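Local coordinates for protein putative beta-glucosidase (Bifidobacterium adolescentis, PDB 5WAB) that hydrolyses beta-glucosidic linkages as a glycoside hydrolase of family 3, and probably also releases terminal alpha-L-arabinopyranosyl groups from ginsenoside Rb2, at residues G409-A414 with A428-L433. Numbering follows the deposited sequence.
Sequences GLPEAA and AKQVEL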
ATOM      1  N   GLY A 409      19.974  -5.252   6.315  1.00 24.02           N
ATOM      2  CA  GLY A 409      18.862  -4.350   6.154  1.00 24.52           C
ATOM      3  C   GLY A 409      19.019  -3.110   7.010  1.00 25.02           C
ATOM      4  O   GLY A 409      20.113  -2.776   7.464  1.00 25.50           O
ATOM      5  N   LEU A 410      17.888  -2.432   7.216  1.00 24.58           N
ATOM      6  CA  LEU A 410      17.863  -1.140   7.881  1.00 26.48           C
ATOM      7  C   LEU A 410      17.532  -1.319   9.352  1.00 27.02           C
ATOM      8  O   LEU A 410      16.508  -1.940   9.668  1.00 27.32           O
ATOM      9  CB  LEU A 410      16.825  -0.240   7.226  1.00 26.02           C
ATOM     10  CG  LEU A 410      16.960  -0.017   5.724  1.00 25.54           C
ATOM     11  CD1 LEU A 410      15.798   0.836   5.224  1.00 24.03           C
ATOM     12  CD2 LEU A 410      18.290   0.632   5.406  1.00 26.44           C
ATOM     13  N   PRO A 411      18.357  -0.836  10.274  1.00 29.01           N
ATOM     14  CA  PRO A 411      17.936  -0.768  11.675  1.00 31.35           C
ATOM     15  C   PRO A 411      16.867   0.300  11.840  1.00 33.84           C
ATOM     16  O   PRO A 411      16.605   1.095  10.937  1.00 33.19           O
ATOM     17  CB  PRO A 411      19.219  -0.403  12.428  1.00 31.97           C
ATOM     18  CG  PRO A 411      20.321  -0.608  11.452  1.00 31.71           C
ATOM     19  CD  PRO A 411      19.738  -0.368  10.103  1.00 30.66           C
ATOM     20  N   GLU A 412      16.247   0.317  13.023  1.00 37.65           N
ATOM     21  CA  GLU A 412      15.126   1.226  13.251  1.00 41.88           C
ATOM     22  C   GLU A 412      15.537   2.686  13.083  1.00 41.85           C
ATOM     23  O   GLU A 412      14.765   3.496  12.554  1.00 40.21           O
ATOM     24  CB  GLU A 412      14.529   0.995  14.638  1.00 46.39           C
ATOM     25  CG  GLU A 412      13.623  -0.219  14.743  1.00 48.83           C
ATOM     26  CD  GLU A 412      12.786  -0.205  16.010  1.00 54.61           C
ATOM     27  OE1 GLU A 412      13.039   0.652  16.884  1.00 58.16           O
ATOM     28  OE2 GLU A 412      11.877  -1.053  16.134  1.00 56.90           O
ATOM     29  N   ALA A 413      16.754   3.040  13.514  1.00 43.41           N
ATOM     30  CA  ALA A 413      17.209   4.423  13.408  1.00 45.22           C
ATOM     31  C   ALA A 413      17.464   4.845  11.966  1.00 45.44           C
ATOM     32  O   ALA A 413      17.503   6.047  11.685  1.00 48.80           O
ATOM     33  CB  ALA A 413      18.469   4.631  14.245  1.00 47.72           C
ATOM     34  N   ALA A 414      17.648   3.894  11.049  1.00 43.89           N
ATOM     35  CA  ALA A 414      17.735   4.232   9.634  1.00 42.35           C
ATOM     36  C   ALA A 414      16.368   4.528   9.031  1.00 40.72           C
ATOM     37  O   ALA A 414      16.298   5.008   7.895  1.00 40.08           O
ATOM     38  CB  ALA A 414      18.413   3.098   8.860  1.00 42.03           C
ATOM     39  N   ALA A 428      26.769   0.871   5.656  1.00 31.05           N
ATOM     40  CA  ALA A 428      28.014   0.551   4.960  1.00 33.09           C
ATOM     41  C   ALA A 428      28.803  -0.555   5.651  1.00 34.88           C
ATOM     42  O   ALA A 428      29.467  -1.352   4.976  1.00 33.81           O
ATOM     43  CB  ALA A 428      28.876   1.806   4.834  1.00 32.65           C
ATOM     44  N   LYS A 429      28.768  -0.608   6.984  1.00 36.04           N
ATOM     45  CA  LYS A 429      29.495  -1.662   7.682  1.00 38.47           C
ATOM     46  C   LYS A 429      28.887  -3.037   7.419  1.00 39.37           C
ATOM     47  O   LYS A 429      29.599  -4.048   7.486  1.00 40.02           O
ATOM     48  CB  LYS A 429      29.555  -1.348   9.179  1.00 38.26           C
ATOM     49  CG  LYS A 429      28.210  -1.269   9.878  1.00 36.26           C
ATOM     50  CD  LYS A 429      28.395  -0.916  11.349  1.00 36.41           C
ATOM     51  CE  LYS A 429      27.065  -0.871  12.082  1.00 33.42           C
ATOM     52  NZ  LYS A 429      27.235  -0.566  13.528  1.00 33.58           N
ATOM     53  N   GLN A 430      27.583  -3.095   7.112  1.00 38.26           N
ATOM     54  CA  GLN A 430      26.969  -4.352   6.692  1.00 36.92           C
ATOM     55  C   GLN A 430      27.443  -4.768   5.305  1.00 38.32           C
ATOM     56  O   GLN A 430      27.564  -5.964   5.017  1.00 41.31           O
ATOM     57  CB  GLN A 430      25.452  -4.237   6.712  1.00 35.35           C
ATOM     58  CG  GLN A 430      24.870  -3.928   8.067  1.00 36.15           C
ATOM     59  CD  GLN A 430      23.360  -3.931   8.038  1.00 33.80           C
ATOM     60  OE1 GLN A 430      22.750  -4.524   7.147  1.00 32.13           O
ATOM     61  NE2 GLN A 430      22.746  -3.262   9.007  1.00 32.97           N
ATOM     62  N   VAL A 431      27.662  -3.801   4.417  1.00 37.24           N
ATOM     63  CA  VAL A 431      28.233  -4.123   3.114  1.00 37.21           C
ATOM     64  C   VAL A 431      29.672  -4.604   3.262  1.00 40.87           C
ATOM     65  O   VAL A 431      30.094  -5.556   2.594  1.00 41.99           O
ATOM     66  CB  VAL A 431      28.129  -2.917   2.170  1.00 34.89           C
ATOM     67  CG1 VAL A 431      28.742  -3.252   0.831  1.00 35.51           C
ATOM     68  CG2 VAL A 431      26.673  -2.522   1.996  1.00 32.82           C
ATOM     69  N   GLU A 432      30.451  -3.958   4.137  1.00 42.83           N
ATOM     70  CA  GLU A 432      31.825  -4.396   4.358  1.00 46.53           C
ATOM     71  C   GLU A 432      31.874  -5.825   4.876  1.00 44.71           C
ATOM     72  O   GLU A 432      32.724  -6.615   4.453  1.00 46.11           O
ATOM     73  CB  GLU A 432      32.543  -3.458   5.328  1.00 51.01           C
ATOM     74  CG  GLU A 432      32.961  -2.129   4.725  1.00 54.55           C
ATOM     75  CD  GLU A 432      33.336  -1.110   5.783  1.00 58.01           C
ATOM     76  OE1 GLU A 432      32.593  -0.117   5.950  1.00 57.56           O
ATOM     77  OE2 GLU A 432      34.371  -1.314   6.457  1.00 62.16           O
ATOM     78  N   LEU A 433      30.971  -6.176   5.795  1.00 42.37           N
ATOM     79  CA  LEU A 433      30.941  -7.540   6.313  1.00 41.99           C
ATOM     80  C   LEU A 433      30.599  -8.535   5.215  1.00 40.99           C
ATOM     81  O   LEU A 433      31.186  -9.622   5.146  1.00 43.34           O
ATOM     82  CB  LEU A 433      29.942  -7.648   7.461  1.00 41.60           C
ATOM     83  CG  LEU A 433      29.709  -9.077   7.948  1.00 42.03           C
ATOM     84  CD1 LEU A 433      30.934  -9.595   8.670  1.00 44.35           C
ATOM     85  CD2 LEU A 433      28.491  -9.137   8.848  1.00 39.97           C
TER
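Gly409, the last residue of strand 403-409, faces Gln430 in the first turn of helix 428-438, with their CA atoms 8.1 Å apart. Strand and helix are successive elements of the alpha/beta sandwich formed by the C-terminal domain of family 3 glycoside hydrolases, and the chain between them is a long irregular loop. The strand is next to strand 444-449 in the sheet, and Leu410 is still backbone hydrogen-bonded to Ser449. Past Pro411 the chain enters a 3-10 segment, where Ala414 N bonds to Pro411 O.

Between the two segments, the contact is carried by one side chain. Gln430 sends CG out anti to its own carbonyl carbon (chi1 -61°) and then runs extended, which brings the terminal amide to the backbone of Gly409. There the amide pairs with both polar atoms of a single residue. OE1 accepts Gly409 N at 3.0 Å, a nearly straight bond of 164° at the hydrogen, with the donor in the carbonyl plane on a lone pair. This buried glutamine thus satisfies a backbone N-H at the strand end, and that bond, helped by a weaker one from NE2, favours this orientation of the amide. The backbone angles of Gly409 are ones at which a beta carbon would be jammed against the carbonyl oxygen of the preceding residue. Phe379 packs against Gln430 from a neighbouring loop, while Lys429 NZ bonds to Thr380, Asp382 and Glu384. Beside the amide, Pro411 CD sits 4.3 Å from Gln430 NE2, and that nitrogen completes the pairing through a weak, bent hydrogen bond of 3.1 Å to Gly409 O.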